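Side-chain contacts in pyroglutamyl-peptidase I (Fervidobacterium islandicum, PDB 6LTQ), which probably removes N-terminal pyroglutamyl residues from peptides, as a thermophilic cysteine peptidase from a keratin-degrading bacterium: residues S33-K38 / M201-Q206; S49-I54 / E67-T72; Y162-S167 / K174-V179. All blocks are in the same frame, centred on the assembly; numbering follows the deposited sequence.

Contact 1: S33-K38 / M201-Q206; sequences SMRIVK and MTLELQ
Leu203 packs from the first turn of its helix against Arg35 and Ile36, and its two methyl groups divide the work. The apolar part is carried by CD1. It lies 3.8 Å from Ile36 CG1 and also touches the root of the arginine side chain at Arg35 CB. The Leu203 and Ile36 side chains run past each other in opposite directions. With CG of Leu203 anti to the backbone N (chi1 180°), its branch extends toward the helix 32-40 side. Ile36 continues the apolar patch with its end methyl. Ile36 CD1 rests 3.6 Å from Gln206 CB, the two side chains crossing at about a right angle.

The second kind of contact is apolar against charged. Leu203 CD2 approaches the guanidinium obliquely, 3.5 Å from Arg35 NH1. The arginine chain bends at chi2 and chi3 to bring this group beside the leucine. Arg35 NH2 has a long, weak ion pair with Glu186.

Hydrogen bonds act within segment 201-206, not across the contact. Gln206 NE2 gives a bond of 3.0 Å to Met201 O, at an N-H...O angle of 153°, with the donor above the carbonyl plane. NE2 also bonds Pro182 O. These two bonds fix the amide, while its buried OE1 has no hydrogen-bond partner. Thr202 is the N-cap, its OG1 accepting from Leu205 N at 3.2 Å.

The contact joins helix 32-40 to the start of helix 203-215. Leu181 of strand 175-181 touches both Ile36 and Gln206, and Thr202 packs against Thr202 of the second subunit.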
loop_
_atom_site.group_PDB
_atom_site.type_symbol
_atom_site.label_atom_id
_atom_site.label_comp_id
_atom_site.label_asym_id
_atom_site.label_seq_id
_atom_site.Cartn_x
_atom_site.Cartn_y
_atom_site.Cartn_z
ATOM N N SER D 33 2.142 3.454 -22.737
ATOM C CA SER D 33 1.101 3.457 -23.767
ATOM C C SER D 33 1.681 3.796 -25.142
ATOM O O SER D 33 1.353 3.141 -26.135
ATOM C CB SER D 33 -0.046 4.397 -23.391
ATOM O OG SER D 33 0.360 5.742 -23.249
ATOM N N MET D 34 2.521 4.829 -25.219
ATOM C CA MET D 34 3.137 5.191 -26.500
ATOM C C MET D 34 4.005 4.051 -27.036
ATOM O O MET D 34 3.921 3.697 -28.220
ATOM C CB MET D 34 3.962 6.473 -26.323
ATOM C CG MET D 34 4.653 7.065 -27.603
ATOM S SD MET D 34 5.398 8.643 -27.142
ATOM C CE MET D 34 6.436 8.931 -28.580
ATOM N N ARG D 35 4.817 3.428 -26.171
ATOM C CA ARG D 35 5.690 2.351 -26.644
ATOM C C ARG D 35 4.899 1.161 -27.175
ATOM O O ARG D 35 5.268 0.585 -28.204
ATOM C CB ARG D 35 6.623 1.879 -25.532
ATOM C CG ARG D 35 7.537 2.945 -25.018
ATOM C CD ARG D 35 8.798 3.033 -25.850
ATOM N NE ARG D 35 9.493 1.755 -25.920
ATOM C CZ ARG D 35 10.478 1.401 -25.101
ATOM N NH1 ARG D 35 11.061 0.216 -25.239
ATOM N NH2 ARG D 35 10.876 2.230 -24.143
ATOM N N ILE D 36 3.816 0.766 -26.490
ATOM C CA ILE D 36 3.007 -0.361 -26.963
ATOM C C ILE D 36 2.370 -0.037 -28.307
ATOM O O ILE D 36 2.276 -0.897 -29.196
ATOM C CB ILE D 36 1.921 -0.744 -25.938
ATOM C CG1 ILE D 36 2.518 -1.266 -24.635
ATOM C CG2 ILE D 36 0.955 -1.797 -26.529
ATOM C CD1 ILE D 36 1.424 -1.551 -23.590
ATOM N N VAL D 37 1.858 1.188 -28.450
ATOM C CA VAL D 37 1.215 1.568 -29.701
ATOM C C VAL D 37 2.228 1.498 -30.846
ATOM O O VAL D 37 1.940 0.944 -31.916
ATOM C CB VAL D 37 0.590 2.970 -29.577
ATOM C CG1 VAL D 37 0.194 3.497 -30.970
ATOM C CG2 VAL D 37 -0.647 2.946 -28.663
ATOM N N LYS D 38 3.438 2.016 -30.610
ATOM C CA LYS D 38 4.501 1.931 -31.614
ATOM C C LYS D 38 4.834 0.482 -31.920
ATOM O O LYS D 38 5.030 0.112 -33.082
ATOM C CB LYS D 38 5.759 2.667 -31.136
ATOM C CG LYS D 38 5.613 4.183 -30.995
ATOM C CD LYS D 38 6.950 4.826 -30.559
ATOM C CE LYS D 38 7.590 4.089 -29.364
ATOM N NZ LYS D 38 8.721 4.830 -28.725
ATOM N N MET D 201 5.778 -3.489 -14.899
ATOM C CA MET D 201 5.530 -4.658 -15.733
ATOM C C MET D 201 6.303 -4.466 -17.032
ATOM O O MET D 201 6.271 -3.372 -17.602
ATOM C CB MET D 201 4.028 -4.851 -16.003
ATOM C CG MET D 201 3.672 -6.130 -16.803
ATOM S SD MET D 201 1.888 -6.228 -17.104
ATOM C CE MET D 201 1.295 -6.869 -15.525
ATOM N N THR D 202 7.028 -5.499 -17.463
ATOM C CA THR D 202 7.866 -5.345 -18.654
ATOM C C THR D 202 7.033 -4.947 -19.866
ATOM O O THR D 202 5.842 -5.262 -19.967
ATOM C CB THR D 202 8.634 -6.638 -18.977
ATOM O OG1 THR D 202 7.717 -7.674 -19.351
ATOM C CG2 THR D 202 9.473 -7.098 -17.783
ATOM N N LEU D 203 7.689 -4.247 -20.802
ATOM C CA LEU D 203 7.031 -3.893 -22.059
ATOM C C LEU D 203 6.534 -5.136 -22.777
ATOM O O LEU D 203 5.431 -5.143 -23.353
ATOM C CB LEU D 203 8.001 -3.116 -22.958
ATOM C CG LEU D 203 7.420 -2.698 -24.318
ATOM C CD1 LEU D 203 6.267 -1.682 -24.153
ATOM C CD2 LEU D 203 8.530 -2.129 -25.196
ATOM N N GLU D 204 7.314 -6.221 -22.728
ATOM C CA GLU D 204 6.911 -7.438 -23.418
ATOM C C GLU D 204 5.578 -7.969 -22.890
ATOM O O GLU D 204 4.672 -8.303 -23.668
ATOM C CB GLU D 204 8.020 -8.493 -23.309
ATOM C CG GLU D 204 9.425 -7.974 -23.723
ATOM C CD GLU D 204 10.200 -7.293 -22.581
ATOM O OE1 GLU D 204 10.786 -8.011 -21.733
ATOM O OE2 GLU D 204 10.264 -6.045 -22.535
ATOM N N LEU D 205 5.420 -8.007 -21.568
ATOM C CA LEU D 205 4.175 -8.529 -21.003
ATOM C C LEU D 205 3.012 -7.563 -21.222
ATOM O O LEU D 205 1.896 -7.996 -21.543
ATOM C CB LEU D 205 4.360 -8.838 -19.510
ATOM C CG LEU D 205 3.184 -9.569 -18.847
ATOM C CD1 LEU D 205 2.861 -10.901 -19.545
ATOM C CD2 LEU D 205 3.444 -9.776 -17.337
ATOM N N GLN D 206 3.247 -6.254 -21.079
ATOM C CA GLN D 206 2.180 -5.289 -21.357
ATOM C C GLN D 206 1.734 -5.372 -22.816
ATOM O O GLN D 206 0.538 -5.293 -23.120
ATOM C CB GLN D 206 2.638 -3.862 -21.054
ATOM C CG GLN D 206 3.008 -3.591 -19.615
ATOM C CD GLN D 206 3.034 -2.121 -19.330
ATOM O OE1 GLN D 206 2.295 -1.344 -19.946
ATOM N NE2 GLN D 206 3.887 -1.714 -18.403
#

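Contact 2: S49-I54 / E67-T72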
loop_
_atom_site.group_PDB
_atom_site.type_symbol
_atom_site.label_atom_id
_atom_site.label_comp_id
_atom_site.label_asym_id
_atom_site.label_seq_id
_atom_site.Cartn_x
_atom_site.Cartn_y
_atom_site.Cartn_z
ATOM N N SER D 49 -9.114 -3.815 -38.704
ATOM C CA SER D 49 -8.337 -2.759 -39.338
ATOM C C SER D 49 -7.838 -1.844 -38.229
ATOM O O SER D 49 -8.607 -1.053 -37.670
ATOM C CB SER D 49 -9.170 -1.998 -40.368
ATOM O OG SER D 49 -10.064 -2.870 -41.045
ATOM N N LEU D 50 -6.555 -1.948 -37.911
ATOM C CA LEU D 50 -5.999 -1.284 -36.745
ATOM C C LEU D 50 -5.499 0.104 -37.110
ATOM O O LEU D 50 -4.588 0.243 -37.931
ATOM C CB LEU D 50 -4.859 -2.106 -36.154
ATOM C CG LEU D 50 -4.261 -1.524 -34.873
ATOM C CD1 LEU D 50 -5.313 -1.448 -33.790
ATOM C CD2 LEU D 50 -3.094 -2.379 -34.422
ATOM N N HIS D 51 -6.090 1.121 -36.497
ATOM C CA HIS D 51 -5.573 2.483 -36.497
ATOM C C HIS D 51 -4.817 2.752 -35.204
ATOM O O HIS D 51 -5.185 2.255 -34.136
ATOM C CB HIS D 51 -6.702 3.506 -36.614
ATOM C CG HIS D 51 -7.577 3.321 -37.812
ATOM N ND1 HIS D 51 -7.694 4.279 -38.800
ATOM C CD2 HIS D 51 -8.392 2.301 -38.175
ATOM C CE1 HIS D 51 -8.546 3.855 -39.717
ATOM N NE2 HIS D 51 -8.981 2.660 -39.363
ATOM N N THR D 52 -3.767 3.554 -35.295
ATOM C CA THR D 52 -3.029 3.959 -34.110
ATOM C C THR D 52 -2.916 5.474 -34.057
ATOM O O THR D 52 -2.966 6.154 -35.088
ATOM C CB THR D 52 -1.630 3.335 -34.051
ATOM O OG1 THR D 52 -0.860 3.748 -35.189
ATOM C CG2 THR D 52 -1.735 1.804 -34.002
ATOM N N LEU D 53 -2.781 6.002 -32.841
ATOM C CA LEU D 53 -2.691 7.443 -32.659
ATOM C C LEU D 53 -2.082 7.733 -31.298
ATOM O O LEU D 53 -2.530 7.174 -30.295
ATOM C CB LEU D 53 -4.079 8.080 -32.790
ATOM C CG LEU D 53 -4.120 9.567 -32.455
ATOM C CD1 LEU D 53 -3.348 10.338 -33.522
ATOM C CD2 LEU D 53 -5.566 10.033 -32.454
ATOM N N ILE D 54 -1.072 8.597 -31.266
ATOM C CA ILE D 54 -0.485 9.076 -30.021
ATOM C C ILE D 54 -1.073 10.446 -29.712
ATOM O O ILE D 54 -1.066 11.344 -30.565
ATOM C CB ILE D 54 1.047 9.138 -30.108
ATOM C CG1 ILE D 54 1.615 7.771 -30.486
ATOM C CG2 ILE D 54 1.636 9.620 -28.791
ATOM C CD1 ILE D 54 1.262 6.683 -29.512
ATOM N N GLU D 67 -10.579 14.168 -31.643
ATOM C CA GLU D 67 -11.743 14.508 -32.454
ATOM C C GLU D 67 -11.356 14.623 -33.921
ATOM O O GLU D 67 -12.083 14.148 -34.801
ATOM C CB GLU D 67 -12.377 15.814 -31.965
ATOM C CG GLU D 67 -13.599 16.263 -32.774
ATOM C CD GLU D 67 -14.693 15.207 -32.853
ATOM O OE1 GLU D 67 -14.784 14.352 -31.949
ATOM O OE2 GLU D 67 -15.476 15.233 -33.824
ATOM N N GLU D 68 -10.183 15.208 -34.190
ATOM C CA GLU D 68 -9.721 15.363 -35.564
ATOM C C GLU D 68 -9.571 14.005 -36.227
ATOM O O GLU D 68 -9.945 13.831 -37.393
ATOM C CB GLU D 68 -8.383 16.119 -35.560
ATOM C CG GLU D 68 -7.661 16.266 -36.901
ATOM C CD GLU D 68 -6.252 16.885 -36.763
ATOM O OE1 GLU D 68 -5.452 16.436 -35.902
ATOM O OE2 GLU D 68 -5.945 17.837 -37.516
ATOM N N TYR D 69 -9.103 13.007 -35.471
ATOM C CA TYR D 69 -9.005 11.663 -36.029
ATOM C C TYR D 69 -10.379 11.049 -36.196
ATOM O O TYR D 69 -10.644 10.384 -37.204
ATOM C CB TYR D 69 -8.135 10.748 -35.167
ATOM C CG TYR D 69 -7.644 9.550 -35.951
ATOM C CD1 TYR D 69 -8.445 8.423 -36.134
ATOM C CD2 TYR D 69 -6.390 9.567 -36.547
ATOM C CE1 TYR D 69 -7.993 7.331 -36.880
ATOM C CE2 TYR D 69 -5.933 8.492 -37.291
ATOM C CZ TYR D 69 -6.732 7.378 -37.458
ATOM O OH TYR D 69 -6.257 6.311 -38.205
ATOM N N TYR D 70 -11.266 11.242 -35.215
ATOM C CA TYR D 70 -12.617 10.717 -35.371
ATOM C C TYR D 70 -13.304 11.333 -36.586
ATOM O O TYR D 70 -14.075 10.639 -37.268
ATOM C CB TYR D 70 -13.464 10.956 -34.111
ATOM C CG TYR D 70 -13.325 9.933 -32.994
ATOM C CD1 TYR D 70 -13.298 8.558 -33.248
ATOM C CD2 TYR D 70 -13.235 10.358 -31.678
ATOM C CE1 TYR D 70 -13.169 7.635 -32.206
ATOM C CE2 TYR D 70 -13.107 9.448 -30.634
ATOM C CZ TYR D 70 -13.075 8.094 -30.898
ATOM O OH TYR D 70 -12.945 7.214 -29.839
ATOM N N LYS D 71 -13.093 12.643 -36.851
ATOM C CA LYS D 71 -13.695 13.133 -38.087
ATOM C C LYS D 71 -13.055 12.570 -39.342
ATOM O O LYS D 71 -13.763 12.338 -40.326
ATOM C CB LYS D 71 -13.834 14.636 -38.223
ATOM C CG LYS D 71 -15.169 14.610 -38.957
ATOM C CD LYS D 71 -16.242 15.594 -39.024
ATOM C CE LYS D 71 -15.996 17.064 -39.095
ATOM N NZ LYS D 71 -17.445 17.455 -39.461
ATOM N N THR D 72 -11.780 12.249 -39.342
ATOM C CA THR D 72 -11.203 11.901 -40.638
ATOM C C THR D 72 -11.116 10.391 -40.906
ATOM O O THR D 72 -10.655 9.985 -41.983
ATOM C CB THR D 72 -9.854 12.623 -40.799
ATOM O OG1 THR D 72 -8.987 12.268 -39.718
ATOM C CG2 THR D 72 -10.132 14.147 -40.733
HETATM O O HOH W 1 -3.578 5.042 -38.038
#
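Tyr69 OH and His51 ND1 form a short hydrogen bond of 2.6 Å, and either atom could be the donor. The angle at the hydrogen is 154°. Each partner lies at the edge of the other's ring and in its plane. The two planes stand nearly perpendicular, at 87°. They meet rim to rim with centroids 5.7 Å apart, so neither ring stacks over the other. The hydroxyl also sits 3.3 Å from His51 CB.

The other end of the tyrosine is held by apolar packing. Leu53 CD2 lies 3.8 Å from Tyr69 CB and comes to the ring obliquely. Tyr69 CG is anti to the backbone N (chi1 -160°), which carries the ring from the helix to the strand.

In the next shell, water 1 joins the tyrosine to the strand backbone. It lies 3.0 Å from Tyr69 OH and accepts a hydrogen bond of 3.1 Å from Thr52 N. Backbone bonds from His51 to Val17 and Leu19 of strand 15-22 hold the histidine's strand in place. Leu18 of that strand touches the side chains of both His51 and Leu53.

Tyr69, His51 and Leu53 place helix 59-72 on one face of the sheet. On the other face, Thr52 and Ile54 meet helix 32-40. A phenylalanine in place of Tyr69 would probably leave His51 ND1 and water 1 without their shared hydroxyl partner.

The hydroxyl links an imidazole and, through water, a backbone N-H. A neutral imidazole could serve as donor or acceptor here, whereas a protonated His51 would probably have to donate to the hydroxyl.

Contact 3: Y162-S167 / K174-V179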
loop_
_atom_site.group_PDB
_atom_site.type_symbol
_atom_site.label_atom_id
_atom_site.label_comp_id
_atom_site.label_asym_id
_atom_site.label_seq_id
_atom_site.Cartn_x
_atom_site.Cartn_y
_atom_site.Cartn_z
ATOM N N TYR D 162 -14.730 11.512 -23.244
ATOM C CA TYR D 162 -15.017 12.062 -24.568
ATOM C C TYR D 162 -15.489 10.970 -25.523
ATOM O O TYR D 162 -16.512 11.124 -26.200
ATOM C CB TYR D 162 -13.781 12.782 -25.119
ATOM C CG TYR D 162 -14.094 13.535 -26.405
ATOM C CD1 TYR D 162 -14.030 12.898 -27.639
ATOM C CD2 TYR D 162 -14.490 14.865 -26.369
ATOM C CE1 TYR D 162 -14.340 13.581 -28.806
ATOM C CE2 TYR D 162 -14.797 15.554 -27.522
ATOM C CZ TYR D 162 -14.722 14.909 -28.736
ATOM O OH TYR D 162 -15.036 15.607 -29.878
ATOM N N SER D 163 -14.780 9.832 -25.562
ATOM C CA SER D 163 -15.149 8.773 -26.493
ATOM C C SER D 163 -16.471 8.118 -26.119
ATOM O O SER D 163 -17.288 7.825 -27.001
ATOM C CB SER D 163 -14.044 7.702 -26.586
ATOM O OG SER D 163 -12.893 8.213 -27.256
ATOM N N LEU D 164 -16.705 7.857 -24.822
ATOM C CA LEU D 164 -17.972 7.234 -24.461
ATOM C C LEU D 164 -19.139 8.200 -24.669
ATOM O O LEU D 164 -20.234 7.768 -25.044
ATOM C CB LEU D 164 -17.922 6.718 -23.011
ATOM C CG LEU D 164 -17.110 5.418 -22.781
ATOM C CD1 LEU D 164 -16.926 5.124 -21.255
ATOM C CD2 LEU D 164 -17.752 4.229 -23.422
ATOM N N HIS D 165 -18.927 9.498 -24.437
ATOM C CA HIS D 165 -19.980 10.477 -24.701
ATOM C C HIS D 165 -20.251 10.617 -26.197
ATOM O O HIS D 165 -21.409 10.596 -26.630
ATOM C CB HIS D 165 -19.613 11.831 -24.116
ATOM C CG HIS D 165 -20.649 12.883 -24.366
ATOM N ND1 HIS D 165 -21.966 12.732 -23.984
ATOM C CD2 HIS D 165 -20.567 14.093 -24.969
ATOM C CE1 HIS D 165 -22.649 13.809 -24.332
ATOM N NE2 HIS D 165 -21.823 14.650 -24.934
ATOM N N ARG D 166 -19.191 10.784 -26.999
ATOM C CA ARG D 166 -19.358 10.840 -28.449
ATOM C C ARG D 166 -20.047 9.583 -28.957
ATOM O O ARG D 166 -20.883 9.646 -29.869
ATOM C CB ARG D 166 -18.002 11.016 -29.131
ATOM C CG ARG D 166 -18.100 11.443 -30.607
ATOM C CD ARG D 166 -16.748 11.331 -31.299
ATOM N NE ARG D 166 -16.641 12.163 -32.501
ATOM C CZ ARG D 166 -17.140 11.829 -33.691
ATOM N NH1 ARG D 166 -16.981 12.651 -34.726
ATOM N NH2 ARG D 166 -17.798 10.680 -33.848
ATOM N N SER D 167 -19.718 8.434 -28.362
ATOM C CA SER D 167 -20.378 7.184 -28.719
ATOM C C SER D 167 -21.863 7.231 -28.387
ATOM O O SER D 167 -22.695 6.736 -29.162
ATOM C CB SER D 167 -19.735 6.014 -27.974
ATOM O OG SER D 167 -20.464 4.818 -28.197
ATOM N N LYS D 174 -18.628 2.744 -31.724
ATOM C CA LYS D 174 -19.649 1.935 -31.074
ATOM C C LYS D 174 -19.268 1.576 -29.631
ATOM O O LYS D 174 -20.145 1.410 -28.760
ATOM C CB LYS D 174 -19.891 0.728 -31.963
ATOM C CG LYS D 174 -20.925 1.005 -33.055
ATOM C CD LYS D 174 -20.772 2.174 -33.955
ATOM C CE LYS D 174 -22.194 2.227 -34.499
ATOM N NZ LYS D 174 -22.573 3.555 -34.835
ATOM N N HIS D 175 -17.971 1.393 -29.379
ATOM C CA HIS D 175 -17.514 0.981 -28.061
ATOM C C HIS D 175 -16.234 1.726 -27.718
ATOM O O HIS D 175 -15.474 2.147 -28.596
ATOM C CB HIS D 175 -17.266 -0.534 -28.004
ATOM C CG HIS D 175 -18.494 -1.373 -27.804
ATOM N ND1 HIS D 175 -19.251 -1.320 -26.653
ATOM C CD2 HIS D 175 -19.053 -2.339 -28.575
ATOM C CE1 HIS D 175 -20.241 -2.189 -26.737
ATOM N NE2 HIS D 175 -20.141 -2.826 -27.891
ATOM N N ALA D 176 -15.994 1.881 -26.428
ATOM C CA ALA D 176 -14.715 2.385 -25.981
ATOM C C ALA D 176 -14.339 1.670 -24.694
ATOM O O ALA D 176 -15.210 1.336 -23.883
ATOM C CB ALA D 176 -14.759 3.886 -25.768
ATOM N N LEU D 177 -13.040 1.394 -24.558
ATOM C CA LEU D 177 -12.461 0.821 -23.346
ATOM C C LEU D 177 -11.140 1.530 -23.074
ATOM O O LEU D 177 -10.375 1.811 -24.007
ATOM C CB LEU D 177 -12.251 -0.699 -23.493
ATOM C CG LEU D 177 -11.591 -1.472 -22.336
ATOM C CD1 LEU D 177 -12.438 -1.419 -21.042
ATOM C CD2 LEU D 177 -11.320 -2.904 -22.726
ATOM N N PHE D 178 -10.868 1.842 -21.802
ATOM C CA PHE D 178 -9.590 2.429 -21.417
ATOM C C PHE D 178 -8.803 1.410 -20.601
ATOM O O PHE D 178 -9.350 0.789 -19.684
ATOM C CB PHE D 178 -9.760 3.726 -20.622
ATOM C CG PHE D 178 -8.506 4.531 -20.570
ATOM C CD1 PHE D 178 -7.445 4.147 -19.746
ATOM C CD2 PHE D 178 -8.337 5.625 -21.399
ATOM C CE1 PHE D 178 -6.253 4.852 -19.742
ATOM C CE2 PHE D 178 -7.152 6.334 -21.393
ATOM C CZ PHE D 178 -6.109 5.948 -20.572
ATOM N N VAL D 179 -7.531 1.231 -20.939
ATOM C CA VAL D 179 -6.648 0.277 -20.256
ATOM C C VAL D 179 -5.496 1.079 -19.665
ATOM O O VAL D 179 -4.729 1.712 -20.404
ATOM C CB VAL D 179 -6.142 -0.827 -21.194
ATOM C CG1 VAL D 179 -5.272 -1.819 -20.411
ATOM C CG2 VAL D 179 -7.315 -1.566 -21.835
#
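Ser167 OG lies over one face of the Lys174-His175 peptide, the flat group that meets the helix here. It is 3.5 Å from Lys174 O and 3.7 Å from Lys174 C, so it stands above the carbonyl and not beyond its end. This is a packing approach. The hydrogen bond of OG runs to Pro173 O, one residue earlier. Ser167 OG is anti to its own N (chi1 173°), which sets the hydroxyl toward the start of the strand. The carbonyl oxygen of Lys174 is taken up by Arg128 NH2. The CB of His175 points away from the helix, and its side chain touches Ile77, Val129 and Ile221.

Deeper in, Ala176 is the apolar centre. Its CB points to the helix and meets two side chains. Leu164 CD2 touches it at 3.8 Å, and the same methyl lies 3.9 Å from Ala176 O. Ser163 CB comes to 4.0 Å from Ala176 CB. Leu164 leaves its backbone past the strand, and CD2 then turns in to the alanine methyl. The serine offers its carbon to the alanine and keeps its oxygen for other partners: OG bonds Tyr70 OH and His80 NE2. The small methyl of Ala176 suits a close approach, with CA atoms of Leu164 and Ala176 6.0 Å apart.

Segment 162-167 and strand residues 175-179 run nearly antiparallel, at 167°, joined by a short turn. Helix 158-170 starts soon after Cys156, found here as cysteinesulfonic acid. Leu66 of helix 59-72 touches Ser163. Strand 175-181 pairs in parallel with strand 77-83 and antiparallel with strand 90-97. Through Ala176 the helix packs on this sheet.

Overall arrangement
From the N terminus, helix 32-40 opens contact 1, whose partner at 201-206 comes only near the chain's end. This long loop encloses the other two contacts. Contact 2 closes first, a short loop from strand 48-55 to helix 59-72. Contact 3 follows in series, from helix 158-170 to strand 175-181. None of the three loops cross. Val37 of contact 1 packs on Thr52 and Ile54 of contact 2, while Glu67 of contact 2 meets Tyr162 and Arg166 of contact 3. Contact 1 joins two helices on one face of the sheet; contacts 2 and 3 tie helices to the other, as in an alpha/beta/alpha sandwich, with contacts 1 and 3 on opposite sides of the chain's centre.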